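PDB 3K50: putative S41 protease from Bacteroides fragilis NCTC 9343, which probably hydrolyses peptide bonds as a serine peptidase of family S41, although its substrate and biological role are unknown. Local coordinates for residues A[187-192]-A[392-397]; A[231-236]-A[380-385]; A[333-338]-A[344-349]. One frame throughout, in Å; residues are numbered along the deposited sequence. Where two conformers were deposited one is given.

Contact 1 (A[187-192]-A[392-397]); sequences KKVGYL and AALKIM
Val-189 meets Leu-394 and Met-397 where helix 388-398 lies against strand 187-194, a member of the mixed sheet of a ClpP/crotonase-type peptidase core. The two short segments run nearly antiparallel, at 151°, with axes 11.4 Å apart, so side chains rather than backbones bridge the gap. Val-189 directs both methyls at the helix. CG2 lies 3.7 Å from SE of Met-397 and 4.1 Å from CD2 of Leu-394, which leans in at a slant, while CG1 takes the terminal CE of Met-397. A beta-branched residue suits a strand here, since its two short branches can touch two helix residues at once. Met-397, present as selenomethionine, has CG between the backbone N and the carbonyl carbon (chi1 74°). From there the chain runs straight to SE and bends at chi3 (65°), which turns CE onto the valine. Tyr-294 of strand 292-297 also touches this side chain.

Lys-187 slides past Met-397 in the opposite direction, its CD 4.0 Å from SE. The long aliphatic stem thus adds to the apolar packing, whereas the chain bends at chi4 and NZ forms a salt bridge with Glu-226 on the adjacent strand. NZ also donates to a water, 2.9 Å away, which in turn donates to the backbone O of Met-397 at 2.8 Å.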
ATOM      1  N   LYS A 187     -27.465   6.299  -5.242  1.00 34.53           N
ATOM      2  CA  LYS A 187     -26.217   6.146  -5.962  1.00 35.50           C
ATOM      3  C   LYS A 187     -25.835   4.675  -5.962  1.00 32.69           C
ATOM      4  O   LYS A 187     -26.277   3.913  -5.109  1.00 33.68           O
ATOM      5  CB  LYS A 187     -25.144   6.959  -5.280  1.00 39.05           C
ATOM      6  CG  LYS A 187     -25.419   8.461  -5.247  1.00 39.75           C
ATOM      7  CD  LYS A 187     -24.526   9.163  -4.232  1.00 44.63           C
ATOM      8  CE  LYS A 187     -24.646  10.700  -4.314  1.00 49.02           C
ATOM      9  NZ  LYS A 187     -23.960  11.259  -5.550  1.00 42.25           N
ATOM     10  N   LYS A 188     -25.020   4.278  -6.930  1.00 35.17           N
ATOM     11  CA  LYS A 188     -24.523   2.904  -7.010  1.00 36.19           C
ATOM     12  C   LYS A 188     -22.998   3.054  -6.871  1.00 32.90           C
ATOM     13  O   LYS A 188     -22.311   3.576  -7.758  1.00 30.29           O
ATOM     14  CB  LYS A 188     -24.970   2.207  -8.275  1.00 37.66           C
ATOM     15  CG  LYS A 188     -26.540   2.249  -8.486  1.00 43.39           C
ATOM     16  CD  LYS A 188     -27.026   1.395  -9.697  1.00 44.72           C
ATOM     17  CE  LYS A 188     -28.547   1.645 -10.090  1.00 50.91           C
ATOM     18  N   VAL A 189     -22.513   2.645  -5.707  1.00 26.90           N
ATOM     19  CA  VAL A 189     -21.146   2.881  -5.289  1.00 29.35           C
ATOM     20  C   VAL A 189     -20.247   1.667  -5.403  1.00 28.37           C
ATOM     21  O   VAL A 189     -20.467   0.616  -4.762  1.00 30.68           O
ATOM     22  CB  VAL A 189     -21.092   3.434  -3.843  1.00 30.55           C
ATOM     23  CG1 VAL A 189     -19.641   3.940  -3.542  1.00 31.26           C
ATOM     24  CG2 VAL A 189     -22.080   4.568  -3.638  1.00 25.51           C
ATOM     25  N   GLY A 190     -19.222   1.814  -6.247  1.00 32.56           N
ATOM     26  CA  GLY A 190     -18.211   0.776  -6.369  1.00 31.73           C
ATOM     27  C   GLY A 190     -17.198   0.948  -5.239  1.00 30.93           C
ATOM     28  O   GLY A 190     -16.721   2.050  -5.021  1.00 33.13           O
ATOM     29  N   TYR A 191     -16.875  -0.130  -4.526  1.00 29.61           N
ATOM     30  CA  TYR A 191     -15.866  -0.069  -3.460  1.00 30.15           C
ATOM     31  C   TYR A 191     -14.753  -1.071  -3.817  1.00 29.32           C
ATOM     32  O   TYR A 191     -15.017  -2.258  -4.058  1.00 26.98           O
ATOM     33  CB  TYR A 191     -16.455  -0.408  -2.072  1.00 29.78           C
ATOM     34  CG  TYR A 191     -15.379  -0.600  -1.014  1.00 30.57           C
ATOM     35  CD1 TYR A 191     -14.729   0.501  -0.468  1.00 33.75           C
ATOM     36  CD2 TYR A 191     -15.014  -1.852  -0.580  1.00 28.75           C
ATOM     37  CE1 TYR A 191     -13.751   0.370   0.487  1.00 27.01           C
ATOM     38  CE2 TYR A 191     -13.990  -2.011   0.372  1.00 29.50           C
ATOM     39  CZ  TYR A 191     -13.385  -0.907   0.896  1.00 29.66           C
ATOM     40  OH  TYR A 191     -12.393  -1.022   1.793  1.00 29.86           O
ATOM     41  N   LEU A 192     -13.535  -0.586  -3.863  1.00 27.24           N
ATOM     42  CA  LEU A 192     -12.397  -1.437  -4.112  1.00 29.22           C
ATOM     43  C   LEU A 192     -11.266  -1.212  -3.129  1.00 27.94           C
ATOM     44  O   LEU A 192     -10.707  -0.131  -3.066  1.00 27.98           O
ATOM     45  CB  LEU A 192     -11.860  -1.193  -5.531  1.00 29.64           C
ATOM     46  CG  LEU A 192     -10.631  -1.960  -6.040  1.00 34.78           C
ATOM     47  CD1 LEU A 192     -10.975  -3.436  -6.241  1.00 31.28           C
ATOM     48  CD2 LEU A 192     -10.153  -1.377  -7.321  1.00 29.56           C
ATOM     49  N   ALA A 392     -17.427   7.475   6.009  1.00 32.74           N
ATOM     50  CA  ALA A 392     -17.175   8.913   5.807  1.00 28.01           C
ATOM     51  C   ALA A 392     -17.415   9.306   4.360  1.00 28.21           C
ATOM     52  O   ALA A 392     -18.069  10.327   4.088  1.00 30.20           O
ATOM     53  CB  ALA A 392     -15.744   9.304   6.250  1.00 27.24           C
ATOM     54  N   ALA A 393     -16.855   8.533   3.426  1.00 27.67           N
ATOM     55  CA  ALA A 393     -17.010   8.782   2.029  1.00 29.53           C
ATOM     56  C   ALA A 393     -18.477   8.755   1.662  1.00 31.32           C
ATOM     57  O   ALA A 393     -18.960   9.624   0.948  1.00 28.44           O
ATOM     58  CB  ALA A 393     -16.272   7.719   1.180  1.00 32.63           C
ATOM     59  N   LEU A 394     -19.172   7.733   2.121  1.00 24.44           N
ATOM     60  CA  LEU A 394     -20.608   7.596   1.799  1.00 30.22           C
ATOM     61  C   LEU A 394     -21.421   8.775   2.315  1.00 28.45           C
ATOM     62  O   LEU A 394     -22.347   9.216   1.659  1.00 28.27           O
ATOM     63  CB  LEU A 394     -21.159   6.305   2.358  1.00 24.07           C
ATOM     64  CG  LEU A 394     -20.582   4.992   1.774  1.00 30.02           C
ATOM     65  CD1 LEU A 394     -21.065   3.812   2.660  1.00 21.83           C
ATOM     66  CD2 LEU A 394     -20.949   4.773   0.323  1.00 30.06           C
ATOM     67  N   LYS A 395     -21.087   9.273   3.495  1.00 31.10           N
ATOM     68  CA  LYS A 395     -21.788  10.409   4.032  1.00 29.90           C
ATOM     69  C   LYS A 395     -21.437  11.680   3.254  1.00 33.90           C
ATOM     70  O   LYS A 395     -22.316  12.511   2.957  1.00 32.85           O
ATOM     71  CB  LYS A 395     -21.487  10.614   5.533  1.00 31.49           C
ATOM     72  CG  LYS A 395     -22.133   9.575   6.511  1.00 34.88           C
ATOM     73  CD  LYS A 395     -21.887  10.083   7.968  1.00 39.20           C
ATOM     74  CE  LYS A 395     -22.294   9.120   9.127  1.00 53.67           C
ATOM     75  NZ  LYS A 395     -23.366   8.204   8.731  1.00 53.98           N
ATOM     76  N   ILE A 396     -20.159  11.868   2.970  1.00 28.97           N
ATOM     77  CA  ILE A 396     -19.725  13.074   2.257  1.00 30.23           C
ATOM     78  C   ILE A 396     -20.374  13.164   0.862  1.00 31.94           C
ATOM     79  O   ILE A 396     -20.884  14.192   0.511  1.00 32.85           O
ATOM     80  CB  ILE A 396     -18.211  13.145   2.159  1.00 30.89           C
ATOM     81  CG1 ILE A 396     -17.644  13.525   3.540  1.00 28.21           C
ATOM     82  CG2 ILE A 396     -17.761  14.196   1.119  1.00 28.96           C
ATOM     83  CD1 ILE A 396     -16.254  12.888   3.888  1.00 29.83           C
HETATM   84  N   MSE A 397     -20.439  12.062   0.127  1.00 30.68           N
HETATM   85  CA  MSE A 397     -21.033  12.112  -1.201  1.00 29.71           C
HETATM   86  C   MSE A 397     -22.539  12.350  -1.119  1.00 31.60           C
HETATM   87  O   MSE A 397     -23.151  12.783  -2.073  1.00 34.42           O
HETATM   88  CB  MSE A 397     -20.710  10.832  -1.993  1.00 31.15           C
HETATM   89  CG  MSE A 397     -21.485   9.608  -1.551  1.00 30.25           C
HETATM   90 SE   MSE A 397     -21.091   7.984  -2.541  0.75 26.89          SE
HETATM   91  CE  MSE A 397     -19.202   7.729  -1.999  1.00 31.17           C
TER
HETATM   92  O   HOH W   1     -22.246  13.368  -4.646  1.00 45.49           O

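Contact 2 (A[231-236]-A[380-385]); sequences LRYNTG and LPFGNT
Phe-382 brings the edge of its ring over one face of the Arg-232 guanidinium group. The planes stand 76° apart, the phenyl ring edge-on above that face: CE1 of Phe-382 is 3.7 Å from NE and 3.8 Å from CZ of Arg-232, toward the rim of the guanidinium. Because the ring lies over a face of the guanidinium, it does not compete with the carboxylates for the N-H groups. NH2 forms a salt bridge with Asp-230, and NH1 with Glu-372 and Glu-387. Salt bridges from both NH1 and NH2 probably hold the rotation of the buried group and favour its positive charge.

The next ring atom, CZ of Phe-382, meets CE2 of Tyr-233 at 3.8 Å, the two side chains crossing at a slant. Tyr-233 in turn carries CG of Arg-232 over the centre of its ring, 3.6 Å above the plane; the arginine's first torsion (chi1 78°) puts CG there, between the backbone N and the carbonyl carbon. The OH of Tyr-233 hydrogen-bonds to Glu-372 and Arg-110, so one carboxylate serves both Tyr-233 and Arg-232.

Residues 231-236 form the loop after strand 226-230 of the ClpP/crotonase-type core, and their Leu-Arg-x-Asn-x-Gly sequence fits a signature of S41 peptidases. A type I turn spans Leu-231 to Asn-234. An Asx turn follows, in which OD1 of Asn-234 accepts from N of Gly-236 at 2.9 Å in the carbonyl plane; the backbone of Gly-236 takes a conformation suited to glycine. In 380-385, a type II turn from Pro-381 to Asn-384 presents Phe-382, with Gly-383 supplying the positive phi (87°) its third position needs.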
ATOM      1  N   LEU A 231      -6.945   2.710  -0.720  1.00 29.42           N
ATOM      2  CA  LEU A 231      -5.504   2.533  -0.834  1.00 27.60           C
ATOM      3  C   LEU A 231      -4.823   2.700   0.535  1.00 30.84           C
ATOM      4  O   LEU A 231      -3.631   2.963   0.661  1.00 32.64           O
ATOM      5  CB  LEU A 231      -4.976   3.596  -1.782  1.00 30.26           C
ATOM      6  CG  LEU A 231      -5.508   3.618  -3.202  1.00 29.04           C
ATOM      7  CD1 LEU A 231      -4.833   4.763  -4.074  1.00 22.71           C
ATOM      8  CD2 LEU A 231      -5.357   2.232  -3.863  1.00 24.62           C
ATOM      9  N   ARG A 232      -5.568   2.528   1.598  1.00 31.91           N
ATOM     10  CA  ARG A 232      -5.012   2.873   2.896  1.00 28.95           C
ATOM     11  C   ARG A 232      -3.707   2.212   3.331  1.00 28.54           C
ATOM     12  O   ARG A 232      -2.972   2.811   4.133  1.00 29.28           O
ATOM     13  CB  ARG A 232      -6.069   2.707   4.010  1.00 29.41           C
ATOM     14  CG  ARG A 232      -6.318   1.294   4.461  1.00 28.47           C
ATOM     15  CD  ARG A 232      -7.397   1.292   5.520  1.00 26.13           C
ATOM     16  NE  ARG A 232      -8.723   1.448   4.942  1.00 28.84           N
ATOM     17  CZ  ARG A 232      -9.858   1.616   5.627  1.00 28.85           C
ATOM     18  NH1 ARG A 232      -9.856   1.767   6.954  1.00 30.33           N
ATOM     19  NH2 ARG A 232     -11.012   1.705   4.952  1.00 27.08           N
ATOM     20  N   TYR A 233      -3.467   0.984   2.900  1.00 25.30           N
ATOM     21  CA  TYR A 233      -2.289   0.270   3.269  1.00 27.49           C
ATOM     22  C   TYR A 233      -1.470  -0.041   2.040  1.00 29.01           C
ATOM     23  O   TYR A 233      -0.575  -0.869   2.112  1.00 28.95           O
ATOM     24  CB  TYR A 233      -2.640  -1.070   4.003  1.00 28.28           C
ATOM     25  CG  TYR A 233      -3.452  -0.945   5.237  1.00 25.84           C
ATOM     26  CD1 TYR A 233      -3.230   0.108   6.149  1.00 25.32           C
ATOM     27  CD2 TYR A 233      -4.396  -1.955   5.597  1.00 28.44           C
ATOM     28  CE1 TYR A 233      -3.998   0.226   7.243  1.00 28.61           C
ATOM     29  CE2 TYR A 233      -5.128  -1.853   6.757  1.00 28.69           C
ATOM     30  CZ  TYR A 233      -4.923  -0.759   7.567  1.00 26.20           C
ATOM     31  OH  TYR A 233      -5.693  -0.615   8.703  1.00 25.13           O
ATOM     32  N   ASN A 234      -1.722   0.656   0.942  1.00 28.04           N
ATOM     33  CA  ASN A 234      -1.026   0.409  -0.330  1.00 29.48           C
ATOM     34  C   ASN A 234       0.324   1.159  -0.444  1.00 30.09           C
ATOM     35  O   ASN A 234       0.379   2.382  -0.606  1.00 30.09           O
ATOM     36  CB  ASN A 234      -1.957   0.773  -1.480  1.00 30.69           C
ATOM     37  CG  ASN A 234      -1.454   0.261  -2.818  1.00 33.86           C
ATOM     38  OD1 ASN A 234      -0.255   0.354  -3.109  1.00 26.52           O
ATOM     39  ND2 ASN A 234      -2.381  -0.233  -3.664  1.00 30.56           N
ATOM     40  N   THR A 235       1.426   0.405  -0.355  1.00 32.53           N
ATOM     41  CA  THR A 235       2.779   0.979  -0.299  1.00 31.54           C
ATOM     42  C   THR A 235       3.383   1.196  -1.702  1.00 32.34           C
ATOM     43  O   THR A 235       4.550   1.585  -1.847  1.00 31.24           O
ATOM     44  CB  THR A 235       3.719   0.093   0.550  1.00 34.44           C
ATOM     45  OG1 THR A 235       3.980  -1.117  -0.148  1.00 32.47           O
ATOM     46  CG2 THR A 235       3.140  -0.221   1.946  1.00 32.45           C
ATOM     47  N   GLY A 236       2.608   0.863  -2.730  1.00 32.24           N
ATOM     48  CA  GLY A 236       2.950   1.211  -4.102  1.00 33.48           C
ATOM     49  C   GLY A 236       3.216   0.038  -4.999  1.00 32.51           C
ATOM     50  O   GLY A 236       2.619  -1.061  -4.843  1.00 33.15           O
ATOM     51  N   LEU A 380     -13.927  -1.921  11.430  1.00 32.14           N
ATOM     52  CA  LEU A 380     -14.720  -3.041  10.945  1.00 32.32           C
ATOM     53  C   LEU A 380     -14.191  -3.595   9.653  1.00 29.75           C
ATOM     54  O   LEU A 380     -13.353  -2.950   9.028  1.00 32.31           O
ATOM     55  CB  LEU A 380     -16.162  -2.556  10.702  1.00 34.62           C
ATOM     56  CG  LEU A 380     -17.012  -2.204  11.907  1.00 34.44           C
ATOM     57  CD1 LEU A 380     -18.224  -1.421  11.495  1.00 29.66           C
ATOM     58  CD2 LEU A 380     -17.364  -3.513  12.726  1.00 32.10           C
ATOM     59  N   PRO A 381     -14.653  -4.821   9.259  1.00 28.69           N
ATOM     60  CA  PRO A 381     -14.215  -5.354   7.998  1.00 27.47           C
ATOM     61  C   PRO A 381     -14.369  -4.407   6.829  1.00 28.61           C
ATOM     62  O   PRO A 381     -15.325  -3.644   6.766  1.00 26.34           O
ATOM     63  CB  PRO A 381     -15.140  -6.556   7.776  1.00 29.47           C
ATOM     64  CG  PRO A 381     -15.360  -7.060   9.249  1.00 29.40           C
ATOM     65  CD  PRO A 381     -15.486  -5.800  10.016  1.00 23.69           C
ATOM     66  N   PHE A 382     -13.444  -4.514   5.888  1.00 30.12           N
ATOM     67  CA  PHE A 382     -13.521  -3.673   4.696  1.00 28.83           C
ATOM     68  C   PHE A 382     -14.810  -3.894   3.901  1.00 30.21           C
ATOM     69  O   PHE A 382     -15.280  -5.020   3.711  1.00 30.18           O
ATOM     70  CB  PHE A 382     -12.340  -3.946   3.798  1.00 29.31           C
ATOM     71  CG  PHE A 382     -11.006  -3.676   4.435  1.00 27.65           C
ATOM     72  CD1 PHE A 382     -10.614  -2.372   4.728  1.00 31.40           C
ATOM     73  CD2 PHE A 382     -10.097  -4.696   4.612  1.00 30.58           C
ATOM     74  CE1 PHE A 382      -9.369  -2.134   5.258  1.00 33.55           C
ATOM     75  CE2 PHE A 382      -8.880  -4.467   5.132  1.00 28.06           C
ATOM     76  CZ  PHE A 382      -8.494  -3.167   5.437  1.00 30.90           C
ATOM     77  N   GLY A 383     -15.401  -2.805   3.444  1.00 29.15           N
ATOM     78  CA  GLY A 383     -16.639  -2.883   2.690  1.00 27.24           C
ATOM     79  C   GLY A 383     -17.899  -2.891   3.565  1.00 30.28           C
ATOM     80  O   GLY A 383     -18.990  -2.727   3.033  1.00 29.46           O
ATOM     81  N   ASN A 384     -17.781  -3.041   4.886  1.00 29.24           N
ATOM     82  CA  ASN A 384     -18.933  -2.882   5.787  1.00 28.20           C
ATOM     83  C   ASN A 384     -19.196  -1.388   5.746  1.00 29.15           C
ATOM     84  O   ASN A 384     -18.290  -0.626   5.967  1.00 31.46           O
ATOM     85  CB  ASN A 384     -18.580  -3.391   7.193  1.00 26.88           C
ATOM     86  CG  ASN A 384     -19.706  -3.247   8.204  1.00 31.69           C
ATOM     87  OD1 ASN A 384     -20.330  -2.189   8.334  1.00 26.61           O
ATOM     88  ND2 ASN A 384     -19.896  -4.291   9.014  1.00 28.33           N
ATOM     89  N   THR A 385     -20.424  -0.943   5.443  1.00 30.51           N
ATOM     90  CA  THR A 385     -20.692   0.489   5.260  1.00 27.18           C
ATOM     91  C   THR A 385     -20.558   1.334   6.518  1.00 29.23           C
ATOM     92  O   THR A 385     -20.489   2.584   6.454  1.00 29.53           O
ATOM     93  CB  THR A 385     -22.079   0.742   4.623  1.00 29.27           C
ATOM     94  OG1 THR A 385     -23.074   0.156   5.435  1.00 29.04           O
ATOM     95  CG2 THR A 385     -22.180   0.126   3.167  1.00 27.84           C
TER

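Contact 3 (A[333-338]-A[344-349]); sequences KPFVHP and LNLVVC
Phe-335 sets the rim of its ring against Val-348, CE1 lying 3.8 Å from CG1, which is close to the ring plane. CD1 of the same ring is 4.1 Å from CB of Leu-346. Leu-344 lies on this face too, and Val-22 of helix 18-26 packs on both Phe-335 and Leu-344, so large apolar residues suit these positions. Farther out, in the modelled conformer of Lys-333, CB rests on CG2 of Val-348 at 3.9 Å.

Strands 330-336 and 342-352 form a beta hairpin. Lys-333 with Leu-346 and Phe-335 with Leu-344 are antiparallel hydrogen-bonded pairs, each joined by two backbone bonds: N of Lys-333 to O of Leu-346 is 2.9 Å and N of Leu-344 to O of Phe-335 is 2.8 Å. Between them, Pro-334 and Asn-345 make a non-hydrogen-bonded pair on the other face. Proline fits there because no N-H need point across. A classic beta bulge follows, with Ala-331 set against two residues, Val-348 and Cys-349. The pairing thus rests on main-chain bonds, in which residue identity matters little except where proline lacks an N-H, while the apolar side chains of Phe-335 and Leu-344 form the face that packs on helix 18-26.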
ATOM      1  N   LYS A 333      12.882   1.818  -9.295  0.80 34.42           N
ATOM      2  CA  LYS A 333      12.901   0.581 -10.083  0.80 37.09           C
ATOM      3  C   LYS A 333      13.854  -0.384  -9.353  0.80 34.99           C
ATOM      4  O   LYS A 333      14.780   0.048  -8.676  0.80 28.23           O
ATOM      5  CB  LYS A 333      13.329   0.834 -11.528  0.80 36.55           C
ATOM      6  CG  LYS A 333      12.368   0.247 -12.562  0.80 55.06           C
ATOM      7  CD  LYS A 333      11.904   1.350 -13.545  0.80 66.91           C
ATOM      8  CE  LYS A 333      10.628   0.999 -14.321  0.80 68.98           C
ATOM      9  NZ  LYS A 333       9.918   2.252 -14.767  0.80 72.68           N
ATOM     10  N   PRO A 334      13.569  -1.689  -9.404  1.00 37.34           N
ATOM     11  CA  PRO A 334      14.463  -2.684  -8.808  1.00 36.73           C
ATOM     12  C   PRO A 334      15.694  -3.059  -9.651  1.00 38.97           C
ATOM     13  O   PRO A 334      15.592  -3.203 -10.874  1.00 34.25           O
ATOM     14  CB  PRO A 334      13.584  -3.911  -8.677  1.00 37.15           C
ATOM     15  CG  PRO A 334      12.544  -3.753  -9.724  1.00 40.30           C
ATOM     16  CD  PRO A 334      12.322  -2.298  -9.925  1.00 38.37           C
ATOM     17  N   PHE A 335      16.844  -3.184  -8.981  1.00 35.00           N
ATOM     18  CA  PHE A 335      18.070  -3.644  -9.590  1.00 33.12           C
ATOM     19  C   PHE A 335      18.548  -4.763  -8.659  1.00 32.86           C
ATOM     20  O   PHE A 335      18.676  -4.550  -7.459  1.00 36.29           O
ATOM     21  CB  PHE A 335      19.094  -2.513  -9.709  1.00 35.38           C
ATOM     22  CG  PHE A 335      18.664  -1.404 -10.620  1.00 29.96           C
ATOM     23  CD1 PHE A 335      17.904  -0.357 -10.148  1.00 36.15           C
ATOM     24  CD2 PHE A 335      19.002  -1.434 -11.970  1.00 34.19           C
ATOM     25  CE1 PHE A 335      17.502   0.686 -11.018  1.00 32.38           C
ATOM     26  CE2 PHE A 335      18.573  -0.439 -12.836  1.00 32.00           C
ATOM     27  CZ  PHE A 335      17.784   0.607 -12.351  1.00 30.93           C
ATOM     28  N   VAL A 336      18.757  -5.952  -9.202  1.00 36.32           N
ATOM     29  CA  VAL A 336      19.195  -7.124  -8.419  1.00 35.23           C
ATOM     30  C   VAL A 336      20.690  -7.259  -8.467  1.00 35.91           C
ATOM     31  O   VAL A 336      21.272  -7.172  -9.557  1.00 36.52           O
ATOM     32  CB  VAL A 336      18.554  -8.418  -8.954  1.00 36.52           C
ATOM     33  CG1 VAL A 336      18.786  -9.571  -7.996  1.00 38.58           C
ATOM     34  CG2 VAL A 336      17.060  -8.226  -9.123  1.00 33.38           C
ATOM     35  N   HIS A 337      21.338  -7.426  -7.305  1.00 36.35           N
ATOM     36  CA  HIS A 337      22.795  -7.596  -7.266  1.00 35.68           C
ATOM     37  C   HIS A 337      23.117  -8.894  -8.020  1.00 37.52           C
ATOM     38  O   HIS A 337      22.381  -9.854  -7.881  1.00 35.14           O
ATOM     39  CB  HIS A 337      23.343  -7.722  -5.855  1.00 31.56           C
ATOM     40  CG  HIS A 337      24.840  -7.641  -5.771  1.00 32.44           C
ATOM     41  ND1 HIS A 337      25.663  -8.728  -5.990  1.00 34.33           N
ATOM     42  CD2 HIS A 337      25.668  -6.611  -5.456  1.00 34.30           C
ATOM     43  CE1 HIS A 337      26.928  -8.363  -5.855  1.00 37.06           C
ATOM     44  NE2 HIS A 337      26.958  -7.089  -5.497  1.00 36.03           N
ATOM     45  N   PRO A 338      24.200  -8.920  -8.807  1.00 36.46           N
ATOM     46  CA  PRO A 338      24.519 -10.165  -9.555  1.00 39.87           C
ATOM     47  C   PRO A 338      24.722 -11.417  -8.712  1.00 42.44           C
ATOM     48  O   PRO A 338      24.297 -12.492  -9.107  1.00 44.71           O
ATOM     49  CB  PRO A 338      25.826  -9.830 -10.261  1.00 37.09           C
ATOM     50  CG  PRO A 338      25.863  -8.344 -10.320  1.00 40.09           C
ATOM     51  CD  PRO A 338      25.143  -7.834  -9.114  1.00 39.00           C
ATOM     52  N   LEU A 344      18.182  -3.591  -4.892  1.00 35.51           N
ATOM     53  CA  LEU A 344      18.296  -2.131  -4.732  1.00 32.94           C
ATOM     54  C   LEU A 344      17.102  -1.520  -5.439  1.00 33.01           C
ATOM     55  O   LEU A 344      17.011  -1.614  -6.663  1.00 32.48           O
ATOM     56  CB  LEU A 344      19.554  -1.591  -5.383  1.00 33.71           C
ATOM     57  CG  LEU A 344      19.722  -0.051  -5.495  1.00 30.54           C
ATOM     58  CD1 LEU A 344      19.543   0.586  -4.100  1.00 32.58           C
ATOM     59  CD2 LEU A 344      21.082   0.340  -6.083  1.00 31.35           C
ATOM     60  N   ASN A 345      16.141  -1.010  -4.659  1.00 31.45           N
ATOM     61  CA  ASN A 345      14.982  -0.297  -5.175  1.00 34.30           C
ATOM     62  C   ASN A 345      15.436   1.158  -5.224  1.00 30.11           C
ATOM     63  O   ASN A 345      15.514   1.824  -4.193  1.00 35.30           O
ATOM     64  CB  ASN A 345      13.768  -0.505  -4.297  1.00 33.41           C
ATOM     65  CG  ASN A 345      13.171  -1.915  -4.454  1.00 43.78           C
ATOM     66  OD1 ASN A 345      13.231  -2.753  -3.544  1.00 49.79           O
ATOM     67  ND2 ASN A 345      12.660  -2.189  -5.631  1.00 39.16           N
ATOM     68  N   LEU A 346      15.851   1.591  -6.417  1.00 32.01           N
ATOM     69  CA  LEU A 346      16.462   2.910  -6.612  1.00 28.32           C
ATOM     70  C   LEU A 346      15.583   3.964  -7.283  1.00 29.98           C
ATOM     71  O   LEU A 346      14.897   3.652  -8.242  1.00 29.44           O
ATOM     72  CB  LEU A 346      17.704   2.698  -7.449  1.00 26.39           C
ATOM     73  CG  LEU A 346      18.625   3.894  -7.752  1.00 28.16           C
ATOM     74  CD1 LEU A 346      19.344   4.309  -6.499  1.00 31.35           C
ATOM     75  CD2 LEU A 346      19.646   3.436  -8.865  1.00 31.29           C
ATOM     76  N   VAL A 347      15.586   5.199  -6.778  1.00 28.82           N
ATOM     77  CA  VAL A 347      14.878   6.289  -7.457  1.00 28.50           C
ATOM     78  C   VAL A 347      15.513   6.459  -8.840  1.00 30.71           C
ATOM     79  O   VAL A 347      16.712   6.736  -8.953  1.00 30.37           O
ATOM     80  CB  VAL A 347      14.954   7.633  -6.684  1.00 27.54           C
ATOM     81  CG1 VAL A 347      14.332   8.774  -7.488  1.00 24.82           C
ATOM     82  CG2 VAL A 347      14.280   7.523  -5.360  1.00 28.53           C
ATOM     83  N   VAL A 348      14.700   6.321  -9.879  1.00 27.58           N
ATOM     84  CA  VAL A 348      15.138   6.454 -11.272  1.00 27.59           C
ATOM     85  C   VAL A 348      14.472   7.634 -12.032  1.00 30.50           C
ATOM     86  O   VAL A 348      15.119   8.274 -12.887  1.00 30.40           O
ATOM     87  CB  VAL A 348      14.927   5.115 -12.063  1.00 31.44           C
ATOM     88  CG1 VAL A 348      15.878   4.043 -11.497  1.00 24.32           C
ATOM     89  CG2 VAL A 348      13.445   4.698 -12.081  1.00 26.64           C
ATOM     90  N   CYS A 349      13.235   7.978 -11.705  1.00 28.47           N
ATOM     91  CA  CYS A 349      12.571   9.082 -12.410  1.00 32.44           C
ATOM     92  C   CYS A 349      11.564   9.867 -11.637  1.00 31.87           C
ATOM     93  O   CYS A 349      10.991   9.411 -10.669  1.00 30.64           O
ATOM     94  CB  CYS A 349      11.854   8.598 -13.669  1.00 30.68           C
ATOM     95  SG  CYS A 349      10.493   7.407 -13.479  1.00 29.32           S
TER

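Contacts 1 and 2 are neighbours, with centres about 14 Å apart, and they touch: Tyr-191 packs against Phe-382 and Gly-383, and Leu-394 against Thr-385. Contact 1 joins strand 187-194 to helix 388-398; contact 2 joins the loop leaving strand 226-230 to the loop before that helix. Contact 3 belongs to a separate antiparallel sheet, about 38 Å from contact 1 and 28 Å from contact 2, centre to centre. Along the chain the order is 187-192, 231-236, the hairpin, 380-385 and 392-397. Two long-range closures thus enclose the local hairpin, and the C-terminal loop and helix come back to strand 187-194 and to the loop after strand 226-230.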